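Local atomic coordinates of LEOA (PDB entry 4AUR), a protein that probably binds and hydrolyses GTP as a bacterial dynamin of enterotoxigenic Escherichia coli. Residues Ile135-Leu140 with Leu270-Met275; Gly413-Arg416 with Ala421-Gly424; Val451-Pro456 with Phe525-Pro530. All blocks are in the same frame, centred on the assembly; numbering follows the deposited sequence.

Contact 1 (Ile135-Leu140 with Leu270-Met275)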
# COMPACT_ATOMS: atom_id res chain seq x y z
N ILE A 135 31.46 -15.69 -26.48
CA ILE A 135 30.36 -16.64 -26.53
C ILE A 135 29.29 -16.37 -25.46
O ILE A 135 28.10 -16.52 -25.73
CB ILE A 135 30.86 -18.08 -26.53
CG1 ILE A 135 31.49 -18.35 -27.90
CG2 ILE A 135 29.72 -19.05 -26.36
CD1 ILE A 135 32.47 -19.50 -27.91
N SER A 136 29.70 -15.96 -24.26
CA SER A 136 28.72 -15.50 -23.29
C SER A 136 27.82 -14.44 -23.92
O SER A 136 26.59 -14.57 -23.91
CB SER A 136 29.38 -14.91 -22.05
OG SER A 136 29.73 -15.93 -21.15
N GLU A 137 28.45 -13.40 -24.49
CA GLU A 137 27.74 -12.23 -25.05
C GLU A 137 27.21 -12.44 -26.48
O GLU A 137 27.09 -11.50 -27.23
CB GLU A 137 28.64 -10.95 -24.98
CG GLU A 137 28.78 -10.38 -23.57
CD GLU A 137 29.95 -9.39 -23.37
OE1 GLU A 137 30.50 -8.90 -24.39
OE2 GLU A 137 30.30 -9.10 -22.18
N ALA A 138 26.92 -13.67 -26.85
CA ALA A 138 26.20 -13.96 -28.06
C ALA A 138 24.72 -14.17 -27.76
O ALA A 138 24.35 -14.60 -26.67
CB ALA A 138 26.77 -15.19 -28.72
N HIS A 139 23.88 -13.90 -28.75
CA HIS A 139 22.46 -13.90 -28.55
C HIS A 139 21.88 -15.25 -28.91
O HIS A 139 20.77 -15.59 -28.49
CB HIS A 139 21.84 -12.82 -29.39
CG HIS A 139 22.54 -11.51 -29.30
ND1 HIS A 139 22.09 -10.49 -28.50
CD2 HIS A 139 23.65 -11.04 -29.92
CE1 HIS A 139 22.90 -9.45 -28.62
NE2 HIS A 139 23.85 -9.76 -29.48
N LEU A 140 22.63 -16.01 -29.68
CA LEU A 140 22.18 -17.31 -30.15
C LEU A 140 23.38 -18.24 -30.26
O LEU A 140 24.45 -17.81 -30.65
CB LEU A 140 21.56 -17.15 -31.54
CG LEU A 140 20.06 -17.16 -31.68
CD1 LEU A 140 19.68 -17.04 -33.15
CD2 LEU A 140 19.55 -18.47 -31.13
N LEU A 270 21.40 -6.35 -21.34
CA LEU A 270 21.46 -5.82 -19.97
C LEU A 270 22.69 -6.31 -19.21
O LEU A 270 23.48 -5.53 -18.72
CB LEU A 270 20.18 -6.15 -19.18
CG LEU A 270 18.93 -5.49 -19.79
CD1 LEU A 270 17.66 -5.80 -19.02
CD2 LEU A 270 19.11 -3.98 -19.94
N VAL A 271 22.89 -7.61 -19.13
CA VAL A 271 24.07 -8.10 -18.49
C VAL A 271 25.34 -7.47 -19.11
O VAL A 271 26.15 -6.88 -18.42
CB VAL A 271 24.16 -9.63 -18.59
CG1 VAL A 271 25.38 -10.12 -17.85
CG2 VAL A 271 22.91 -10.25 -18.01
N LYS A 272 25.52 -7.57 -20.41
CA LYS A 272 26.71 -7.00 -21.06
C LYS A 272 27.07 -5.58 -20.56
O LYS A 272 28.24 -5.29 -20.35
CB LYS A 272 26.51 -7.02 -22.59
CG LYS A 272 27.63 -6.39 -23.39
CD LYS A 272 27.32 -6.36 -24.88
CE LYS A 272 28.61 -6.25 -25.71
NZ LYS A 272 28.73 -7.27 -26.80
N THR A 273 26.08 -4.72 -20.37
CA THR A 273 26.29 -3.34 -19.89
C THR A 273 26.18 -3.13 -18.39
O THR A 273 26.34 -2.01 -17.91
CB THR A 273 25.25 -2.38 -20.52
OG1 THR A 273 23.94 -2.98 -20.47
CG2 THR A 273 25.60 -2.06 -21.95
N GLY A 274 25.89 -4.20 -17.64
CA GLY A 274 25.83 -4.13 -16.18
C GLY A 274 24.56 -3.49 -15.64
O GLY A 274 24.52 -3.08 -14.50
N MSE A 275 23.52 -3.45 -16.45
CA MSE A 275 22.28 -2.77 -16.12
C MSE A 275 21.25 -3.72 -15.56
O MSE A 275 20.25 -3.29 -14.97
CB MSE A 275 21.71 -2.16 -17.39
CG MSE A 275 22.48 -0.93 -17.82
SE MSE A 275 22.29 0.56 -16.55
CE MSE A 275 24.15 0.56 -15.88
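The carboxylate of Glu137 has the side chain of Lys272 lying across one of its faces. Lys272 CG sits almost straight above the carboxylate carbon, 3.8 Å from Glu137 CD, and the chain then runs over the same face towards OE1. Lys272 CE ends 3.5 Å from Glu137 OE1. The ammonium group therefore comes in from above the carboxylate plane, not within it, and the salt bridge it makes, Lys272 NZ to Glu137 OE1 at 3.4 Å, is a long, weak hydrogen bond. The two side chains cross at about a right angle. Lys272 leaves its helix with CG anti to the backbone N (chi1 177°), and a bend at the last torsion (chi4 129°) swings NZ back to the oxygen. Its stronger partner is Asp52, so the lysine links two acids, and its positive charge would be expected to steady both.

The two backbones stay well apart, with 6.7 Å between Glu137 CA and Lys272 CA, and the two long side chains bridge them in a surface contact. Two residues on, His139 packs against Val265 and Val268 of helix 250-273, and its ring meets Phe7 edge to face. Both partners sit at helix ends: Glu137 is the first residue past helix 129-136, while helix 250-273 closes in a Schellman motif at Gly274. Helix 129-136 turns here into central strand 140-146, beside the point where helix 250-273 gives way to the long helix 275-343, consistent with the junction between a P-loop GTPase head and its helical part, the neck of a dynamin.

Contact 2 (Gly413-Arg416 with Ala421-Gly424). With SO4 (sulfate ion), chain B.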
# COMPACT_ATOMS: atom_id res chain seq x y z
N GLY A 413 10.66 0.79 10.67
CA GLY A 413 11.31 1.20 9.44
C GLY A 413 10.43 1.15 8.21
O GLY A 413 10.92 1.14 7.07
N ALA A 414 9.13 1.14 8.41
CA ALA A 414 8.22 0.92 7.30
C ALA A 414 8.27 2.04 6.25
O ALA A 414 8.07 1.77 5.07
CB ALA A 414 6.81 0.73 7.81
N PHE A 415 8.59 3.26 6.67
CA PHE A 415 8.65 4.39 5.73
C PHE A 415 10.05 4.80 5.29
O PHE A 415 10.21 5.86 4.70
CB PHE A 415 8.02 5.63 6.35
CG PHE A 415 6.62 5.43 6.84
CD1 PHE A 415 5.75 4.51 6.23
CD2 PHE A 415 6.16 6.18 7.91
CE1 PHE A 415 4.46 4.35 6.70
CE2 PHE A 415 4.87 6.03 8.36
CZ PHE A 415 4.02 5.12 7.75
N ARG A 416 11.07 4.01 5.57
CA ARG A 416 12.39 4.43 5.10
C ARG A 416 12.53 4.33 3.59
O ARG A 416 13.30 5.09 3.01
CB ARG A 416 13.50 3.66 5.80
CG ARG A 416 13.59 3.99 7.29
CD ARG A 416 14.73 3.24 7.96
NE ARG A 416 15.38 4.16 8.86
CZ ARG A 416 16.44 4.92 8.57
NH1 ARG A 416 17.09 4.87 7.40
NH2 ARG A 416 16.88 5.74 9.50
N ALA A 421 12.24 12.47 3.75
CA ALA A 421 11.54 12.91 4.95
C ALA A 421 11.47 11.87 6.06
O ALA A 421 11.06 12.23 7.15
CB ALA A 421 10.13 13.39 4.59
N PHE A 422 11.86 10.62 5.80
CA PHE A 422 11.74 9.52 6.76
C PHE A 422 13.07 8.93 7.18
O PHE A 422 13.18 7.75 7.44
CB PHE A 422 10.90 8.40 6.17
CG PHE A 422 9.61 8.89 5.58
CD1 PHE A 422 9.57 9.34 4.28
CD2 PHE A 422 8.48 8.95 6.34
CE1 PHE A 422 8.40 9.83 3.76
CE2 PHE A 422 7.30 9.42 5.80
CZ PHE A 422 7.27 9.86 4.51
N LYS A 423 14.06 9.80 7.33
CA LYS A 423 15.45 9.42 7.50
C LYS A 423 16.13 10.67 8.05
O LYS A 423 15.77 11.79 7.71
CB LYS A 423 15.95 9.06 6.13
CG LYS A 423 17.35 8.48 6.06
CD LYS A 423 17.95 8.67 4.66
CE LYS A 423 18.39 10.12 4.40
NZ LYS A 423 18.64 10.38 2.96
N GLY A 424 17.07 10.50 8.97
CA GLY A 424 17.77 11.66 9.52
C GLY A 424 17.15 12.29 10.76
O GLY A 424 16.22 11.74 11.35
S SO4 B . 18.89 7.77 10.26
O1 SO4 B . 17.64 7.64 9.52
O2 SO4 B . 19.80 8.49 9.35
O3 SO4 B . 19.49 6.55 10.82
O4 SO4 B . 18.46 8.58 11.40
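Phe422 lays the CD2 side of its ring against the root of Phe415, with Phe422 CD2 3.4 Å from Phe415 CB. From there the two rings diverge: their planes stand at 68° and their centroids are 5.6 Å apart, an oblique pairing that is neither a stack nor a T. The Phe415 ring leads off towards Leu296 of helix 275-343 and Leu433 of helix 430-447. Phe422 instead packs on Leu556 of helix 547-567. Phe422 CB and CG also pack against the carbonyl oxygen of Phe415, so backbone as well as ring takes part in the contact.

On the outer side of this apolar pair the contact turns polar. The CB of Arg416 points away from 421-424, yet the chain, bent at chi3 (138°), brings the guanidinium back. Its CG passes 3.8 Å from Phe422 O, and that carbonyl oxygen lies over one face of the guanidinium. Arg416 NH1 approaches Lys423 CG at 3.9 Å, the two side chains crossing at about a right angle, while the far end of Lys423 leads off elsewhere.

A sulfate, probably from the crystallisation liquor, sits at the guanidinium edge with its sulfur in the plane; the modelled separation from NH2 is too short to trust. The firmer hold is the nearly straight hydrogen bond from Gly424 N to sulfate O1 (3.0 Å, 168°), and Lys427 adds another. A type I beta turn, Gly413 to Arg416, thus folds over the following loop to form a compact connection between helices 368-408 and 430-447 of the dynamin-like helical domain, in which Phe415 and Phe422 pack together and a sulfate is bound at the surface.

Contact 3 (Val451-Pro456 with Phe525-Pro530)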
# COMPACT_ATOMS: atom_id res chain seq x y z
N VAL A 451 -17.39 14.16 38.22
CA VAL A 451 -16.81 15.08 39.16
C VAL A 451 -17.77 15.21 40.33
O VAL A 451 -18.99 15.03 40.17
CB VAL A 451 -16.57 16.45 38.48
CG1 VAL A 451 -17.84 17.31 38.47
CG2 VAL A 451 -15.42 17.20 39.13
N TYR A 452 -17.22 15.46 41.52
CA TYR A 452 -18.02 15.82 42.66
C TYR A 452 -17.53 17.15 43.22
O TYR A 452 -16.38 17.25 43.66
CB TYR A 452 -17.99 14.77 43.77
CG TYR A 452 -18.96 15.16 44.87
CD1 TYR A 452 -20.31 14.87 44.76
CD2 TYR A 452 -18.53 15.89 45.98
CE1 TYR A 452 -21.22 15.25 45.73
CE2 TYR A 452 -19.43 16.29 46.95
CZ TYR A 452 -20.78 15.97 46.83
OH TYR A 452 -21.69 16.37 47.81
N LYS A 453 -18.42 18.15 43.19
CA LYS A 453 -18.15 19.49 43.73
C LYS A 453 -19.28 19.87 44.69
O LYS A 453 -20.43 20.06 44.27
CB LYS A 453 -17.97 20.54 42.60
CG LYS A 453 -18.82 20.34 41.33
CD LYS A 453 -18.22 21.06 40.12
CE LYS A 453 -19.00 20.85 38.83
NZ LYS A 453 -20.36 21.46 38.84
N PHE A 454 -18.94 19.94 45.99
CA PHE A 454 -19.93 20.20 47.04
C PHE A 454 -20.43 21.64 46.99
O PHE A 454 -19.63 22.58 46.97
CB PHE A 454 -19.35 19.88 48.43
CG PHE A 454 -20.36 19.99 49.55
CD1 PHE A 454 -21.44 19.12 49.63
CD2 PHE A 454 -20.24 20.98 50.53
CE1 PHE A 454 -22.37 19.22 50.65
CE2 PHE A 454 -21.17 21.09 51.55
CZ PHE A 454 -22.24 20.21 51.61
N LYS A 455 -21.75 21.82 46.96
CA LYS A 455 -22.36 23.15 46.96
C LYS A 455 -23.27 23.34 48.19
O LYS A 455 -24.39 22.83 48.22
CB LYS A 455 -23.14 23.37 45.65
CG LYS A 455 -23.65 24.80 45.46
CD LYS A 455 -24.11 25.04 44.03
CE LYS A 455 -24.82 26.38 43.89
NZ LYS A 455 -25.29 26.63 42.50
N PRO A 456 -22.80 24.09 49.21
CA PRO A 456 -23.58 24.11 50.44
C PRO A 456 -24.86 24.90 50.30
O PRO A 456 -24.97 25.82 49.47
CB PRO A 456 -22.64 24.78 51.45
CG PRO A 456 -21.79 25.69 50.62
CD PRO A 456 -21.73 25.10 49.23
N PHE A 525 -23.20 24.69 28.98
CA PHE A 525 -22.04 23.83 28.72
C PHE A 525 -20.95 23.94 29.76
O PHE A 525 -20.42 22.92 30.15
CB PHE A 525 -21.52 24.04 27.32
CG PHE A 525 -22.30 23.28 26.31
CD1 PHE A 525 -22.23 21.91 26.30
CD2 PHE A 525 -23.12 23.92 25.42
CE1 PHE A 525 -22.95 21.18 25.38
CE2 PHE A 525 -23.85 23.21 24.51
CZ PHE A 525 -23.77 21.84 24.49
N ALA A 526 -20.63 25.14 30.23
CA ALA A 526 -19.49 25.31 31.15
C ALA A 526 -19.70 24.66 32.51
O ALA A 526 -18.75 24.40 33.22
CB ALA A 526 -19.16 26.78 31.34
N PHE A 527 -20.96 24.43 32.87
CA PHE A 527 -21.33 23.92 34.17
C PHE A 527 -21.61 22.41 34.16
O PHE A 527 -21.20 21.69 35.08
CB PHE A 527 -22.58 24.67 34.65
CG PHE A 527 -22.80 24.60 36.13
CD1 PHE A 527 -22.18 25.51 36.98
CD2 PHE A 527 -23.63 23.62 36.68
CE1 PHE A 527 -22.37 25.44 38.35
CE2 PHE A 527 -23.84 23.55 38.06
CZ PHE A 527 -23.21 24.47 38.89
N PHE A 528 -22.30 21.95 33.12
CA PHE A 528 -22.72 20.55 33.04
C PHE A 528 -21.90 19.68 32.10
O PHE A 528 -22.09 18.46 32.09
CB PHE A 528 -24.17 20.48 32.59
CG PHE A 528 -25.12 21.24 33.49
CD1 PHE A 528 -25.67 20.62 34.60
CD2 PHE A 528 -25.45 22.55 33.23
CE1 PHE A 528 -26.53 21.29 35.43
CE2 PHE A 528 -26.32 23.24 34.05
CZ PHE A 528 -26.86 22.60 35.17
N ALA A 529 -21.02 20.27 31.29
CA ALA A 529 -20.32 19.51 30.24
C ALA A 529 -19.11 20.24 29.64
O ALA A 529 -18.99 20.32 28.42
CB ALA A 529 -21.31 19.17 29.15
N PRO A 530 -18.21 20.77 30.48
CA PRO A 530 -17.04 21.48 30.00
C PRO A 530 -16.06 20.64 29.19
O PRO A 530 -15.37 21.20 28.29
CB PRO A 530 -16.37 21.97 31.29
CG PRO A 530 -16.93 21.14 32.39
CD PRO A 530 -18.34 20.87 31.95
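From Val451, which rests on Phe382 of helix 368-408, the loop runs on to Lys453, whose ammonium group stands over one face of the Phe527 ring at the end of helix 521-528. Lys453 touches that same Phe382, so the loop already lies against the helix bundle when the lysine reaches out. Lys453 CG occupies the crowded position between backbone N and carbonyl carbon (chi1 34°); the chain then runs nearly straight and kinks at chi4 (67°), which turns NZ towards the ring. The result is a cation-pi contact: Lys453 NZ stands 4.3 Å from the Phe527 centroid, 17° off the ring normal, displaced towards the CE2 and CZ rim. Lys453 NZ also comes 3.9 Å from Phe527 O, too far for a hydrogen bond but close enough that the carbonyl may favour the positive charge.

Two residues on, the extended backbone presents Lys455 to the same helix. Its side chain is stretched out fully, and Lys455 NZ stops 4.7 Å from Phe527 CZ, beyond the tip of the ring and on the opposite side of its plane from Lys453. That is a loose approach, and it keeps the two ammonium groups well apart.

The CD2 edge of Phe527 rests over the centre of the Phe528 ring, with Phe527 CD2 3.7 Å above its plane. Phe528 is buried against Phe381 of helix 368-408 and Val517 of helix 489-518. The helix then finishes, and Ala529 leaves helical geometry on the way to helix 530-544. This is surface packing of an extended interhelical loop across a helix terminus, made through a cation-pi contact on the flank of the elongated dynamin-like helical domain.

The three contacts follow one another along the chain, each closing before the next opens, and they are spread along a very long molecule. Contact 1 lies at the GTPase end, beside the central strands 54-60 and 140-146. Contact 2 is nearest the middle, its centre about 37 Å from that of contact 1, and the centres of contacts 2 and 3 are about 47 Å apart. Those of contacts 1 and 3 are about 82 Å apart, on opposite sides of the chain's centre, and no two contacts touch. Helix 275-343 packs on both contacts 2 and 3 and so is shared by them, while helix 368-408 packs on contact 3 and ends just before the loop of contact 2, as expected of a dynamin-like stalk built onto a nucleotide-binding head.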